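Enoyl-CoA hydratase/isomerase (Mycobacterium avium, PDB 3P5M) probably acts on the acyl chain of coenzyme A thioesters, as a hydratase or isomerase of the crotonase superfamily. Local coordinates at residues V118-S123 with D181-V186; A122-L127 with A160-A165. All coordinates share one frame; numbering follows the deposited sequence. Where two conformers were deposited one is given.

From the N terminus, the chain runs along strand 116-119 of the main sheet, turns at 120-123 and enters strand 124-126 of the smaller sheet. Contact 2 closes the first loop: 122-127 pairs with 160-165, across 32 intervening residues that include helix 150-159. The chain then passes through helix 165-171 and edge strand 176-177 before contact 1 brings 181-186 back to 118-123. The loop of contact 2 therefore nests inside that of contact 1, and the two share Ala-122 and Ser-123. Ala-165 joins them, its CB 3.3 Å from Ala-120 O. Together they tie both sheets to helices 165-171 and 183-195, beside a second subunit.

Contact 1 (V118-S123 with D181-V186); sequences VAAPAS and DEYESV
Ala-120 and Tyr-183 meet with their CA atoms 5.3 Å apart, where the end of strand 116-119 passes the first turn of helix 183-195. In this crotonase-type fold the strand belongs to the main sheet, between strands 95-99 and 176-177, and the helix follows the latter, the outermost strand, so the contact seats the start of the helix against the end of the last strand but one. Tyr-183 carries most of it. With CG anti to the backbone N (chi1 163°), the ring reaches out from the helix and lies beside the strand end. Ala-120 CB sits over one ring face, 3.8 Å from the centroid of the Tyr-183 ring, in a CH-pi contact displaced toward the rim on the CG and CD1 side. The backbone of the same alanine follows the ring, with Ala-120 N 3.6 Å from Tyr-183 CD1. At the ring edge, in its plane, Val-118 O approaches Tyr-183 CE1 to 3.3 Å, so a carbonyl oxygen faces the rim of the ring. Val-118 CG1 reaches both Tyr-183 and, one helical turn on, Val-186, whose CG1 is 4.3 Å away. Pro-121 CD touches Tyr-183 CB at the other end of the patch, and Thr-178 packs against Val-118, Pro-121 and Tyr-183. Next to this patch the second subunit closes in: Pro-121 packs on its Ala-122, and Asp-181 makes a salt bridge to its Lys-162. Beyond the strand, Ala-120 to Ser-123 form a type I beta turn, closed by the bond from Ser-123 N to Ala-120 O. That oxygen has a second donor from the same serine: Ser-123 OG lies 2.5 Å from Ala-120 O, in the carbonyl plane and on a lone pair.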
ATOM      1  N   VAL B 118      13.186  16.253   3.644  1.00  8.29           N
ATOM      2  CA  VAL B 118      12.026  16.228   4.542  1.00  8.36           C
ATOM      3  C   VAL B 118      10.928  17.043   3.862  1.00  8.37           C
ATOM      4  O   VAL B 118      11.036  18.274   3.702  1.00  8.44           O
ATOM      5  CB  VAL B 118      12.363  16.806   5.965  1.00  8.48           C
ATOM      6  CG1 VAL B 118      11.143  16.702   6.878  1.00  8.55           C
ATOM      7  CG2 VAL B 118      13.578  16.074   6.634  1.00  8.48           C
ATOM      8  N   ALA B 119       9.907  16.344   3.410  1.00  8.33           N
ATOM      9  CA  ALA B 119       8.903  16.942   2.546  1.00  8.34           C
ATOM     10  C   ALA B 119       7.629  17.228   3.335  1.00  8.43           C
ATOM     11  O   ALA B 119       7.143  16.360   4.074  1.00  8.44           O
ATOM     12  CB  ALA B 119       8.604  16.005   1.335  1.00  8.25           C
ATOM     13  N   ALA B 120       7.120  18.458   3.181  1.00  8.52           N
ATOM     14  CA  ALA B 120       5.829  18.862   3.745  1.00  8.63           C
ATOM     15  C   ALA B 120       4.722  18.150   2.988  1.00  8.59           C
ATOM     16  O   ALA B 120       4.905  17.853   1.770  1.00  9.86           O
ATOM     17  CB  ALA B 120       5.678  20.396   3.631  1.00  8.89           C
ATOM     18  N   PRO B 121       3.575  17.897   3.653  1.00  8.66           N
ATOM     19  CA  PRO B 121       2.437  17.120   3.070  1.00  8.64           C
ATOM     20  C   PRO B 121       1.922  17.645   1.742  1.00  8.91           C
ATOM     21  O   PRO B 121       1.628  16.841   0.817  1.00  8.93           O
ATOM     22  CB  PRO B 121       1.317  17.199   4.132  1.00  8.76           C
ATOM     23  CG  PRO B 121       1.916  17.833   5.336  1.00  9.92           C
ATOM     24  CD  PRO B 121       3.365  18.207   5.088  1.00  8.77           C
ATOM     25  N   ALA B 122       1.840  18.964   1.622  1.00  9.27           N
ATOM     26  CA  ALA B 122       1.369  19.575   0.375  1.00  9.82           C
ATOM     27  C   ALA B 122       2.513  19.829  -0.623  1.00 10.03           C
ATOM     28  O   ALA B 122       2.313  20.496  -1.661  1.00 10.41           O
ATOM     29  CB  ALA B 122       0.598  20.878   0.688  1.00  9.08           C
ATOM     30  N   SER B 123       3.704  19.308  -0.335  1.00  9.85           N
ATOM     31  CA  SER B 123       4.851  19.550  -1.255  1.00  9.32           C
ATOM     32  C   SER B 123       4.770  18.611  -2.462  1.00  9.00           C
ATOM     33  O   SER B 123       3.995  17.661  -2.436  1.00  8.86           O
ATOM     34  CB  SER B 123       6.206  19.527  -0.554  1.00  8.50           C
ATOM     35  OG  SER B 123       6.582  18.235  -0.105  1.00  9.86           O
ATOM     36  N   ASP B 181       0.205  18.823  10.817  1.00 13.05           N
ATOM     37  CA  ASP B 181       0.913  20.063  11.033  1.00 13.27           C
ATOM     38  C   ASP B 181       2.349  19.810  11.495  1.00 14.04           C
ATOM     39  O   ASP B 181       2.953  20.678  12.107  1.00 13.69           O
ATOM     40  CB  ASP B 181       0.181  20.953  12.052  1.00 14.46           C
ATOM     41  CG  ASP B 181      -0.065  20.264  13.421  1.00 14.17           C
ATOM     42  OD1 ASP B 181      -0.446  20.988  14.357  1.00 18.24           O
ATOM     43  OD2 ASP B 181       0.099  19.033  13.585  1.00 13.48           O
ATOM     44  N   GLU B 182       2.885  18.624  11.189  1.00 14.40           N
ATOM     45  CA  GLU B 182       4.134  18.161  11.805  1.00 14.11           C
ATOM     46  C   GLU B 182       5.444  18.446  11.062  1.00 13.88           C
ATOM     47  O   GLU B 182       6.530  18.062  11.544  1.00 13.52           O
ATOM     48  CB  GLU B 182       4.038  16.678  12.099  1.00 13.75           C
ATOM     49  CG  GLU B 182       3.228  16.365  13.343  1.00 15.38           C
ATOM     50  CD  GLU B 182       3.016  14.867  13.561  1.00 16.39           C
ATOM     51  OE1 GLU B 182       3.596  14.037  12.817  1.00 17.76           O
ATOM     52  OE2 GLU B 182       2.284  14.520  14.496  1.00 17.56           O
ATOM     53  N   TYR B 183       5.352  19.117   9.915  1.00 13.40           N
ATOM     54  CA  TYR B 183       6.490  19.279   9.028  1.00 12.95           C
ATOM     55  C   TYR B 183       7.683  19.958   9.728  1.00 13.27           C
ATOM     56  O   TYR B 183       8.817  19.446   9.681  1.00 11.26           O
ATOM     57  CB  TYR B 183       6.060  20.065   7.770  1.00 12.90           C
ATOM     58  CG  TYR B 183       7.240  20.632   6.983  1.00 15.19           C
ATOM     59  CD1 TYR B 183       8.145  19.794   6.333  1.00 12.63           C
ATOM     60  CD2 TYR B 183       7.437  22.009   6.897  1.00 15.33           C
ATOM     61  CE1 TYR B 183       9.238  20.323   5.610  1.00 14.33           C
ATOM     62  CE2 TYR B 183       8.503  22.555   6.179  1.00 13.37           C
ATOM     63  CZ  TYR B 183       9.406  21.705   5.537  1.00 15.89           C
ATOM     64  OH  TYR B 183      10.473  22.254   4.838  1.00 12.70           O
ATOM     65  N   GLU B 184       7.415  21.118  10.336  1.00 13.19           N
ATOM     66  CA  GLU B 184       8.434  21.944  10.969  1.00 15.15           C
ATOM     67  C   GLU B 184       9.109  21.188  12.109  1.00 15.21           C
ATOM     68  O   GLU B 184      10.343  21.202  12.235  1.00 14.81           O
ATOM     69  CB  GLU B 184       7.833  23.286  11.484  1.00 15.39           C
ATOM     70  CG  GLU B 184       7.575  24.328  10.394  1.00 18.59           C
ATOM     71  CD  GLU B 184       6.239  24.096   9.642  1.00 27.32           C
ATOM     72  OE1 GLU B 184       5.507  23.107   9.950  1.00 26.87           O
ATOM     73  OE2 GLU B 184       5.918  24.907   8.729  1.00 29.60           O
ATOM     74  N   SER B 185       8.291  20.522  12.924  1.00 15.56           N
ATOM     75  CA  SER B 185       8.784  19.821  14.103  0.70 16.29           C
ATOM     76  C   SER B 185       9.637  18.626  13.701  1.00 16.08           C
ATOM     77  O   SER B 185      10.697  18.382  14.306  1.00 16.29           O
ATOM     78  CB  SER B 185       7.620  19.365  14.978  0.70 16.87           C
ATOM     79  OG  SER B 185       8.060  18.369  15.882  0.70 19.30           O
ATOM     80  N   VAL B 186       9.194  17.908  12.665  1.00 14.34           N
ATOM     81  CA  VAL B 186       9.957  16.762  12.148  1.00 13.75           C
ATOM     82  C   VAL B 186      11.284  17.211  11.533  1.00 13.76           C
ATOM     83  O   VAL B 186      12.315  16.676  11.875  1.00 13.90           O
ATOM     84  CB  VAL B 186       9.145  15.870  11.187  1.00 12.77           C
ATOM     85  CG1 VAL B 186      10.027  14.814  10.544  1.00 13.86           C
ATOM     86  CG2 VAL B 186       8.055  15.161  11.974  1.00 12.22           C
TER

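Contact 2 (A122-L127 with A160-A165); sequences ASYFQL and AEKISA
Phe-125 and Ile-163 form an antiparallel hydrogen-bonded pair, Phe-125 N giving to Ile-163 O at 2.9 Å and Ile-163 N to Phe-125 O at 2.8 Å. Tyr-124 and Ser-164 follow as a non-hydrogen-bonded pair. Past them Ala-165 N reaches Ser-123 O at 3.0 Å, bent (135° at the hydrogen) and from above the carbonyl plane. Ser-164 is the N-cap residue of helix 165-171, its OG bonded to Thr-167 OG1, so the ladder runs straight into a helix start. At the other end side chain and water take over. With chi1 at -177° the Gln-126 side chain swings away from its own N and runs out extended; its NE2 donates a hydrogen bond to Ala-160 O (2.8 Å), nearly straight at 172° and with the acceptor in the amide plane. A water accepts from Leu-127 N and donates to Glu-161 O, bridging the two segments just beyond the paired strands. The Phe-125/Ile-163 bonds join strand 163-164 to one edge of the small sheet of the crotonase-type fold, in which strand 124-126 lies between 102-104 and 163-164; Tyr-124 and Gln-126 make backbone bonds to the 102-104 side. On the face shared by Tyr-124 and Ser-164, the extended Lys-162 chain crosses the tyrosine ring, its CD 3.9 Å from the Tyr-124 centroid in a CH-pi contact. The Lys-162 amine forms a salt bridge with Asp-181 of the second subunit, and Glu-161 OE1 one with Arg-155. The Phe-125 ring turns its edge to Ile-163 O, which lies in the ring plane, 3.8 Å from Phe-125 CD2.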
ATOM      1  N   ALA B 122       1.840  18.964   1.622  1.00  9.27           N
ATOM      2  CA  ALA B 122       1.369  19.575   0.375  1.00  9.82           C
ATOM      3  C   ALA B 122       2.513  19.829  -0.623  1.00 10.03           C
ATOM      4  O   ALA B 122       2.313  20.496  -1.661  1.00 10.41           O
ATOM      5  CB  ALA B 122       0.598  20.878   0.688  1.00  9.08           C
ATOM      6  N   SER B 123       3.704  19.308  -0.335  1.00  9.85           N
ATOM      7  CA  SER B 123       4.851  19.550  -1.255  1.00  9.32           C
ATOM      8  C   SER B 123       4.770  18.611  -2.462  1.00  9.00           C
ATOM      9  O   SER B 123       3.995  17.661  -2.436  1.00  8.86           O
ATOM     10  CB  SER B 123       6.206  19.527  -0.554  1.00  8.50           C
ATOM     11  OG  SER B 123       6.582  18.235  -0.105  1.00  9.86           O
ATOM     12  N   TYR B 124       5.444  18.968  -3.560  1.00  8.45           N
ATOM     13  CA  TYR B 124       5.506  18.100  -4.748  1.00  8.77           C
ATOM     14  C   TYR B 124       6.758  18.329  -5.592  1.00  9.10           C
ATOM     15  O   TYR B 124       7.433  19.374  -5.489  1.00  8.82           O
ATOM     16  CB  TYR B 124       4.259  18.273  -5.629  1.00  8.46           C
ATOM     17  CG  TYR B 124       4.083  19.644  -6.212  1.00  8.59           C
ATOM     18  CD1 TYR B 124       4.570  19.943  -7.491  1.00  9.58           C
ATOM     19  CD2 TYR B 124       3.424  20.648  -5.506  1.00  8.70           C
ATOM     20  CE1 TYR B 124       4.385  21.191  -8.059  1.00 11.54           C
ATOM     21  CE2 TYR B 124       3.228  21.929  -6.070  1.00 10.96           C
ATOM     22  CZ  TYR B 124       3.707  22.174  -7.337  1.00 11.60           C
ATOM     23  OH  TYR B 124       3.527  23.389  -7.899  1.00 17.54           O
ATOM     24  N   PHE B 125       7.021  17.350  -6.455  1.00 10.09           N
ATOM     25  CA  PHE B 125       8.261  17.244  -7.228  1.00 10.27           C
ATOM     26  C   PHE B 125       7.827  17.069  -8.664  1.00 11.21           C
ATOM     27  O   PHE B 125       6.941  16.252  -8.971  1.00 11.78           O
ATOM     28  CB  PHE B 125       9.067  16.050  -6.713  1.00 10.77           C
ATOM     29  CG  PHE B 125       9.423  16.160  -5.249  1.00 10.12           C
ATOM     30  CD1 PHE B 125      10.661  16.685  -4.848  1.00  9.55           C
ATOM     31  CD2 PHE B 125       8.516  15.808  -4.283  1.00 10.37           C
ATOM     32  CE1 PHE B 125      10.975  16.827  -3.502  1.00  9.62           C
ATOM     33  CE2 PHE B 125       8.803  15.944  -2.943  1.00  8.83           C
ATOM     34  CZ  PHE B 125      10.045  16.449  -2.539  1.00 11.38           C
ATOM     35  N   GLN B 126       8.398  17.867  -9.561  1.00 10.66           N
ATOM     36  CA  GLN B 126       7.874  17.886 -10.900  1.00 10.90           C
ATOM     37  C   GLN B 126       8.940  18.346 -11.893  1.00 10.96           C
ATOM     38  O   GLN B 126       9.598  19.354 -11.675  1.00 11.33           O
ATOM     39  CB  GLN B 126       6.689  18.852 -10.975  1.00  9.94           C
ATOM     40  CG  GLN B 126       5.999  18.896 -12.358  1.00 10.07           C
ATOM     41  CD  GLN B 126       5.018  20.086 -12.503  1.00 13.46           C
ATOM     42  OE1 GLN B 126       5.136  21.071 -11.792  1.00 10.60           O
ATOM     43  NE2 GLN B 126       4.057  19.976 -13.424  1.00 11.05           N
ATOM     44  N   LEU B 127       9.076  17.594 -12.977  1.00 10.85           N
ATOM     45  CA  LEU B 127       9.956  17.986 -14.095  1.00 11.87           C
ATOM     46  C   LEU B 127       9.072  18.689 -15.131  1.00 12.90           C
ATOM     47  O   LEU B 127       8.633  18.089 -16.125  1.00 12.11           O
ATOM     48  CB  LEU B 127      10.668  16.762 -14.675  1.00 10.67           C
ATOM     49  CG  LEU B 127      11.533  15.935 -13.717  1.00  9.10           C
ATOM     50  CD1 LEU B 127      12.197  14.732 -14.435  1.00  8.32           C
ATOM     51  CD2 LEU B 127      12.599  16.804 -13.036  1.00 12.46           C
ATOM     52  N   ALA B 160       5.536  15.453 -17.522  1.00 12.89           N
ATOM     53  CA  ALA B 160       5.584  16.643 -16.666  1.00 12.95           C
ATOM     54  C   ALA B 160       4.548  16.636 -15.486  1.00 12.95           C
ATOM     55  O   ALA B 160       4.126  17.692 -15.024  1.00 12.94           O
ATOM     56  CB  ALA B 160       5.465  17.939 -17.529  1.00 13.48           C
ATOM     57  N   GLU B 161       4.167  15.452 -14.998  1.00 12.41           N
ATOM     58  CA  GLU B 161       3.156  15.353 -13.926  1.00 13.07           C
ATOM     59  C   GLU B 161       3.769  15.740 -12.604  1.00 12.06           C
ATOM     60  O   GLU B 161       4.971  15.517 -12.382  1.00 11.35           O
ATOM     61  CB  GLU B 161       2.569  13.921 -13.825  1.00 13.17           C
ATOM     62  CG  GLU B 161       1.620  13.588 -14.960  1.00 19.33           C
ATOM     63  CD  GLU B 161       1.458  12.076 -15.225  1.00 23.91           C
ATOM     64  OE1 GLU B 161       1.936  11.239 -14.435  1.00 27.74           O
ATOM     65  OE2 GLU B 161       0.858  11.736 -16.250  1.00 25.51           O
ATOM     66  N   LYS B 162       2.946  16.318 -11.731  1.00 10.94           N
ATOM     67  CA  LYS B 162       3.332  16.607 -10.360  1.00  9.83           C
ATOM     68  C   LYS B 162       3.336  15.292  -9.591  1.00  9.76           C
ATOM     69  O   LYS B 162       2.383  14.513  -9.680  1.00  8.53           O
ATOM     70  CB  LYS B 162       2.326  17.568  -9.696  1.00 10.71           C
ATOM     71  CG  LYS B 162       2.414  19.016 -10.245  1.00 10.10           C
ATOM     72  CD  LYS B 162       1.352  19.934  -9.611  1.00 11.87           C
ATOM     73  CE  LYS B 162       1.252  21.244 -10.403  1.00 13.41           C
ATOM     74  NZ  LYS B 162       0.117  22.064  -9.909  1.00 16.65           N
ATOM     75  N   ILE B 163       4.414  15.047  -8.839  1.00  8.32           N
ATOM     76  CA  ILE B 163       4.455  13.904  -7.933  1.00  8.25           C
ATOM     77  C   ILE B 163       4.310  14.394  -6.504  1.00  8.25           C
ATOM     78  O   ILE B 163       5.164  15.144  -6.013  1.00  8.23           O
ATOM     79  CB  ILE B 163       5.792  13.142  -8.074  1.00  8.17           C
ATOM     80  CG1 ILE B 163       6.120  12.886  -9.575  1.00  8.19           C
ATOM     81  CG2 ILE B 163       5.770  11.879  -7.198  1.00  8.12           C
ATOM     82  CD1 ILE B 163       4.992  12.091 -10.379  1.00  8.25           C
ATOM     83  N   SER B 164       3.269  13.934  -5.821  1.00  8.28           N
ATOM     84  CA  SER B 164       2.974  14.373  -4.459  1.00  8.47           C
ATOM     85  C   SER B 164       4.087  13.976  -3.515  1.00  8.23           C
ATOM     86  O   SER B 164       4.852  13.036  -3.795  1.00  8.17           O
ATOM     87  CB  SER B 164       1.674  13.730  -3.966  1.00  9.10           C
ATOM     88  OG  SER B 164       1.871  12.336  -3.743  1.00  8.60           O
ATOM     89  N   ALA B 165       4.202  14.691  -2.408  1.00  8.26           N
ATOM     90  CA  ALA B 165       5.160  14.261  -1.382  1.00  8.35           C
ATOM     91  C   ALA B 165       4.932  12.801  -0.993  1.00  8.20           C
ATOM     92  O   ALA B 165       5.875  12.064  -0.903  1.00  8.67           O
ATOM     93  CB  ALA B 165       5.087  15.137  -0.158  1.00  8.29           C
TER
HETATM   94  O   HOH W   1       7.324  15.419 -13.650  1.00  8.44           O